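Local coordinates for toxin 2A (Paenibacillus larvae, PDB 5URP), which is an ADP-ribosyltransferase toxin that transfers ADP-ribose from NAD+, probably to a protein of the host cell, at residues E51-A63 against V179-L192. Sequence-based numbering, arbitrary orientation.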
loop_
_atom_site.group_PDB
_atom_site.type_symbol
_atom_site.label_atom_id
_atom_site.label_comp_id
_atom_site.label_asym_id
_atom_site.label_seq_id
_atom_site.Cartn_x
_atom_site.Cartn_y
_atom_site.Cartn_z
ATOM N N GLU A 51 1.256 -20.079 12.058
ATOM C CA GLU A 51 2.071 -18.959 12.531
ATOM C C GLU A 51 2.170 -17.837 11.504
ATOM O O GLU A 51 2.165 -16.653 11.884
ATOM C CB GLU A 51 3.465 -19.456 12.935
ATOM C CG GLU A 51 4.279 -18.431 13.729
ATOM C CD GLU A 51 3.481 -17.758 14.863
ATOM O OE1 GLU A 51 2.994 -18.472 15.769
ATOM O OE2 GLU A 51 3.323 -16.513 14.839
ATOM N N GLU A 52 2.198 -18.156 10.204
ATOM C CA GLU A 52 2.161 -17.102 9.201
ATOM C C GLU A 52 0.860 -16.317 9.283
ATOM O O GLU A 52 0.869 -15.078 9.273
ATOM C CB GLU A 52 2.336 -17.680 7.791
ATOM C CG GLU A 52 3.784 -18.084 7.496
ATOM C CD GLU A 52 3.951 -18.986 6.257
ATOM O OE1 GLU A 52 2.957 -19.504 5.714
ATOM O OE2 GLU A 52 5.099 -19.239 5.870
ATOM N N LYS A 53 -0.270 -17.017 9.341
ATOM C CA LYS A 53 -1.564 -16.334 9.469
ATOM C C LYS A 53 -1.577 -15.413 10.676
ATOM O O LYS A 53 -2.027 -14.263 10.584
ATOM C CB LYS A 53 -2.698 -17.354 9.582
ATOM C CG LYS A 53 -2.912 -18.177 8.314
ATOM C CD LYS A 53 -3.956 -19.249 8.573
ATOM C CE LYS A 53 -4.113 -20.191 7.411
ATOM N NZ LYS A 53 -4.564 -21.511 7.916
ATOM N N ARG A 54 -1.108 -15.902 11.819
ATOM C CA ARG A 54 -1.116 -15.097 13.041
ATOM C C ARG A 54 -0.287 -13.827 12.882
ATOM O O ARG A 54 -0.701 -12.748 13.325
ATOM C CB ARG A 54 -0.608 -15.938 14.201
ATOM C CG ARG A 54 -0.406 -15.161 15.474
ATOM C CD ARG A 54 0.092 -16.074 16.579
ATOM N NE ARG A 54 1.397 -15.631 17.066
ATOM C CZ ARG A 54 1.592 -14.867 18.139
ATOM N NH1 ARG A 54 2.828 -14.510 18.471
ATOM N NH2 ARG A 54 0.574 -14.467 18.890
ATOM N N GLN A 55 0.889 -13.925 12.253
ATOM C CA GLN A 55 1.720 -12.732 12.094
ATOM C C GLN A 55 1.103 -11.736 11.136
ATOM O O GLN A 55 1.251 -10.523 11.339
ATOM C CB GLN A 55 3.137 -13.101 11.633
ATOM C CG GLN A 55 3.939 -13.842 12.659
ATOM C CD GLN A 55 4.144 -13.064 13.960
ATOM O OE1 GLN A 55 4.069 -11.823 14.000
ATOM N NE2 GLN A 55 4.375 -13.796 15.037
ATOM N N ILE A 56 0.417 -12.212 10.091
ATOM C CA ILE A 56 -0.305 -11.311 9.211
ATOM C C ILE A 56 -1.380 -10.567 10.001
ATOM O O ILE A 56 -1.505 -9.344 9.907
ATOM C CB ILE A 56 -0.908 -12.075 8.022
ATOM C CG1 ILE A 56 0.241 -12.517 7.107
ATOM C CG2 ILE A 56 -1.923 -11.237 7.253
ATOM C CD1 ILE A 56 -0.138 -13.556 6.118
ATOM N N THR A 57 -2.163 -11.298 10.789
ATOM C CA THR A 57 -3.191 -10.650 11.617
ATOM C C THR A 57 -2.565 -9.596 12.521
ATOM O O THR A 57 -3.066 -8.456 12.625
ATOM C CB THR A 57 -3.947 -11.698 12.442
ATOM O OG1 THR A 57 -4.643 -12.607 11.565
ATOM C CG2 THR A 57 -4.971 -11.021 13.357
ATOM N N LEU A 58 -1.458 -9.940 13.168
ATOM C CA LEU A 58 -0.842 -9.013 14.118
ATOM C C LEU A 58 -0.287 -7.790 13.419
ATOM O O LEU A 58 -0.334 -6.681 13.970
ATOM C CB LEU A 58 0.238 -9.707 14.920
ATOM C CG LEU A 58 -0.262 -10.779 15.883
ATOM C CD1 LEU A 58 0.942 -11.419 16.518
ATOM C CD2 LEU A 58 -1.227 -10.207 16.942
ATOM N N TYR A 59 0.248 -7.964 12.210
ATOM C CA TYR A 59 0.665 -6.827 11.417
ATOM C C TYR A 59 -0.515 -5.903 11.145
ATOM O O TYR A 59 -0.404 -4.683 11.302
ATOM C CB TYR A 59 1.322 -7.327 10.097
ATOM C CG TYR A 59 1.516 -6.215 9.094
ATOM C CD1 TYR A 59 2.647 -5.417 9.127
ATOM C CD2 TYR A 59 0.545 -5.929 8.139
ATOM C CE1 TYR A 59 2.812 -4.373 8.223
ATOM C CE2 TYR A 59 0.689 -4.870 7.267
ATOM C CZ TYR A 59 1.829 -4.111 7.309
ATOM O OH TYR A 59 1.955 -3.069 6.434
ATOM N N THR A 60 -1.651 -6.461 10.710
ATOM C CA THR A 60 -2.793 -5.604 10.385
ATOM C C THR A 60 -3.324 -4.910 11.633
ATOM O O THR A 60 -3.902 -3.825 11.532
ATOM C CB THR A 60 -3.930 -6.382 9.709
ATOM O OG1 THR A 60 -4.515 -7.344 10.591
ATOM C CG2 THR A 60 -3.481 -7.027 8.334
ATOM N N ARG A 61 -3.134 -5.519 12.796
ATOM C CA ARG A 61 -3.610 -4.917 14.048
ATOM C C ARG A 61 -2.815 -3.672 14.392
ATOM O O ARG A 61 -3.365 -2.696 14.900
ATOM C CB ARG A 61 -3.506 -5.952 15.156
ATOM C CG ARG A 61 -3.928 -5.509 16.564
ATOM C CD ARG A 61 -3.803 -6.666 17.569
ATOM N NE ARG A 61 -4.059 -6.280 18.949
ATOM C CZ ARG A 61 -3.163 -5.658 19.717
ATOM N NH1 ARG A 61 -1.954 -5.376 19.186
ATOM N NH2 ARG A 61 -3.433 -5.348 20.945
ATOM N N ASN A 62 -1.516 -3.687 14.112
ATOM C CA ASN A 62 -0.658 -2.567 14.454
ATOM C C ASN A 62 0.578 -2.668 13.549
ATOM O O ASN A 62 1.567 -3.309 13.901
ATOM C CB ASN A 62 -0.281 -2.593 15.913
ATOM C CG ASN A 62 0.500 -1.396 16.313
ATOM O OD1 ASN A 62 0.461 -0.355 15.645
ATOM N ND2 ASN A 62 1.236 -1.525 17.408
ATOM N N ALA A 63 0.496 -2.030 12.386
ATOM C CA ALA A 63 1.564 -2.154 11.387
ATOM C C ALA A 63 2.747 -1.226 11.646
ATOM O O ALA A 63 3.846 -1.478 11.148
ATOM C CB ALA A 63 0.992 -1.865 10.002
ATOM N N VAL A 179 -5.541 -9.916 2.433
ATOM C CA VAL A 179 -5.497 -10.315 3.831
ATOM C C VAL A 179 -6.783 -10.002 4.598
ATOM O O VAL A 179 -6.852 -10.339 5.778
ATOM C CB VAL A 179 -4.284 -9.690 4.561
ATOM C CG1 VAL A 179 -2.943 -10.137 3.920
ATOM C CG2 VAL A 179 -4.374 -8.172 4.611
ATOM N N ASP A 180 -7.799 -9.423 3.962
ATOM C CA ASP A 180 -9.007 -9.031 4.696
ATOM C C ASP A 180 -9.634 -10.161 5.505
ATOM O O ASP A 180 -10.151 -9.889 6.602
ATOM C CB ASP A 180 -10.035 -8.466 3.703
ATOM C CG ASP A 180 -11.184 -7.755 4.405
ATOM O OD1 ASP A 180 -10.983 -6.586 4.786
ATOM O OD2 ASP A 180 -12.264 -8.376 4.551
ATOM N N PRO A 181 -9.657 -11.414 5.039
ATOM C CA PRO A 181 -10.322 -12.455 5.828
ATOM C C PRO A 181 -9.641 -12.772 7.148
ATOM O O PRO A 181 -10.291 -13.375 8.018
ATOM C CB PRO A 181 -10.326 -13.662 4.882
ATOM C CG PRO A 181 -10.254 -13.057 3.502
ATOM C CD PRO A 181 -9.329 -11.882 3.674
ATOM N N ILE A 182 -8.371 -12.390 7.338
ATOM C CA ILE A 182 -7.689 -12.565 8.620
ATOM C C ILE A 182 -7.193 -11.246 9.192
ATOM O O ILE A 182 -6.516 -11.232 10.221
ATOM C CB ILE A 182 -6.539 -13.592 8.536
ATOM C CG1 ILE A 182 -5.468 -13.158 7.519
ATOM C CG2 ILE A 182 -7.090 -14.984 8.222
ATOM C CD1 ILE A 182 -4.191 -14.037 7.578
ATOM N N SER A 183 -7.622 -10.129 8.623
ATOM C CA SER A 183 -7.182 -8.843 9.112
ATOM C C SER A 183 -7.861 -8.540 10.438
ATOM O O SER A 183 -8.989 -8.957 10.688
ATOM C CB SER A 183 -7.552 -7.734 8.141
ATOM O OG SER A 183 -7.167 -6.484 8.702
ATOM N N TYR A 184 -7.158 -7.781 11.254
ATOM C CA TYR A 184 -7.741 -7.238 12.475
ATOM C C TYR A 184 -8.823 -6.199 12.184
ATOM O O TYR A 184 -9.649 -5.908 13.080
ATOM C CB TYR A 184 -6.626 -6.638 13.316
ATOM C CG TYR A 184 -7.065 -6.280 14.707
ATOM C CD1 TYR A 184 -7.145 -7.240 15.681
ATOM C CD2 TYR A 184 -7.416 -4.979 15.041
ATOM C CE1 TYR A 184 -7.566 -6.918 16.984
ATOM C CE2 TYR A 184 -7.846 -4.642 16.311
ATOM C CZ TYR A 184 -7.920 -5.610 17.288
ATOM O OH TYR A 184 -8.325 -5.318 18.558
ATOM N N TYR A 185 -8.819 -5.609 10.980
ATOM C CA TYR A 185 -9.776 -4.584 10.553
ATOM C C TYR A 185 -10.496 -5.053 9.292
ATOM O O TYR A 185 -10.256 -4.544 8.184
ATOM C CB TYR A 185 -9.075 -3.253 10.312
ATOM C CG TYR A 185 -8.416 -2.671 11.533
ATOM C CD1 TYR A 185 -9.165 -2.086 12.526
ATOM C CD2 TYR A 185 -7.031 -2.698 11.700
ATOM C CE1 TYR A 185 -8.577 -1.544 13.648
ATOM C CE2 TYR A 185 -6.438 -2.132 12.802
ATOM C CZ TYR A 185 -7.210 -1.568 13.782
ATOM O OH TYR A 185 -6.673 -0.985 14.925
ATOM N N PRO A 186 -11.366 -6.045 9.421
ATOM C CA PRO A 186 -12.151 -6.490 8.268
ATOM C C PRO A 186 -12.972 -5.344 7.691
ATOM O O PRO A 186 -13.568 -4.546 8.419
ATOM C CB PRO A 186 -13.041 -7.598 8.849
ATOM C CG PRO A 186 -13.071 -7.343 10.331
ATOM C CD PRO A 186 -11.708 -6.792 10.641
ATOM N N GLY A 187 -13.007 -5.279 6.369
ATOM C CA GLY A 187 -13.605 -4.192 5.634
ATOM C C GLY A 187 -12.602 -3.268 4.987
ATOM O O GLY A 187 -12.988 -2.483 4.111
ATOM N N GLN A 188 -11.319 -3.348 5.361
ATOM C CA GLN A 188 -10.317 -2.518 4.719
ATOM C C GLN A 188 -9.962 -3.040 3.333
ATOM O O GLN A 188 -9.393 -2.288 2.536
ATOM C CB GLN A 188 -9.055 -2.430 5.571
ATOM C CG GLN A 188 -9.303 -1.649 6.869
ATOM C CD GLN A 188 -8.042 -1.325 7.620
ATOM O OE1 GLN A 188 -7.054 -2.047 7.563
ATOM N NE2 GLN A 188 -8.087 -0.238 8.385
ATOM N N LEU A 189 -10.325 -4.287 3.044
ATOM C CA LEU A 189 -10.077 -4.941 1.747
ATOM C C LEU A 189 -8.601 -4.825 1.349
ATOM O O LEU A 189 -8.260 -4.467 0.221
ATOM C CB LEU A 189 -10.970 -4.396 0.631
ATOM C CG LEU A 189 -12.483 -4.377 0.862
ATOM C CD1 LEU A 189 -13.209 -4.318 -0.470
ATOM C CD2 LEU A 189 -12.981 -5.510 1.728
ATOM N N GLU A 190 -7.735 -5.134 2.296
ATOM C CA GLU A 190 -6.306 -4.874 2.155
ATOM C C GLU A 190 -5.613 -5.900 1.255
ATOM O O GLU A 190 -5.785 -7.114 1.421
ATOM C CB GLU A 190 -5.623 -4.864 3.517
ATOM C CG GLU A 190 -4.128 -4.626 3.426
ATOM C CD GLU A 190 -3.412 -4.463 4.755
ATOM O OE1 GLU A 190 -4.055 -4.225 5.806
ATOM O OE2 GLU A 190 -2.169 -4.571 4.736
ATOM N N MET A 191 -4.823 -5.382 0.325
ATOM C CA MET A 191 -3.850 -6.155 -0.446
ATOM C C MET A 191 -2.482 -5.781 0.113
ATOM O O MET A 191 -2.087 -4.607 0.081
ATOM C CB MET A 191 -3.927 -5.844 -1.942
ATOM C CG MET A 191 -5.199 -6.219 -2.616
ATOM S SD MET A 191 -5.454 -7.998 -2.742
ATOM C CE MET A 191 -4.055 -8.469 -3.717
ATOM N N LEU A 192 -1.752 -6.771 0.615
ATOM C CA LEU A 192 -0.476 -6.530 1.262
ATOM C C LEU A 192 0.631 -6.899 0.291
ATOM O O LEU A 192 0.655 -8.026 -0.206
ATOM C CB LEU A 192 -0.373 -7.355 2.535
ATOM C CG LEU A 192 0.892 -7.212 3.370
ATOM C CD1 LEU A 192 1.158 -5.778 3.750
ATOM C CD2 LEU A 192 0.822 -8.089 4.614
HETATM O O HOH W 1 -4.110 -2.050 9.404
HETATM O O HOH W 2 -4.168 -0.296 14.976
#
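T60 OG1 takes the backbone N-H of Y184 while T57 OG1, a helical turn earlier on helix 50-61, bonds I182 O; the two hold backbone atoms on either side of S183 and illustrate how a helix can hold a loop through its threonine hydroxyls. T60 OG1 sits between its own backbone N and carbonyl carbon (chi1 66°), a rotation that lets it donate to T57 O inside the helix while accepting Y184 N at 2.8 Å in an almost straight bond (175°). T57 OG1 donates to I182 O, 2.7 Å away, from a little off the carbonyl plane.

Next to these bonds I182 reaches toward the helix with its terminal methyl: I182 CD1 rests 3.6 Å from I56 CG2, the branch that V179 CG1 also meets. Towards the C-terminal end of the helix the extended R61 chain lies across Y184, with R61 CG centred over one ring face, 3.6 Å from the ring centroid; the guanidinium stands steeply to the ring, its own edge turned to Y184 CE1, and is too far from the centroid for more than a weak cation-pi attraction. Y185 instead presents its ring edge to the helix end, Y185 CE2 lying 3.3 Å from T60 O. That carbonyl also accepts a water, which makes a weak bond to Q188 OE1.

The loop fits the ARTT (ADP-ribosylating turn-turn) loop of this family, ending in the Q-x-E motif at Q188 and E190; the glutamate of that motif is catalytic in relatives. A type II turn from Y185 to Q188 leads into it, and the S183 hydroxyl accepts Y185 N in an ST turn.

The extended side chain of E190 brings its carboxylate to the edge of the Y59 ring, E190 OE2 to Y59 CE2 being 3.8 Å, with the two planes 63° apart. S150, from the S-T-S sequence of strand 149-152, bonds both that oxygen and Y59 OH, while L192 CD1 approaches the same ring obliquely.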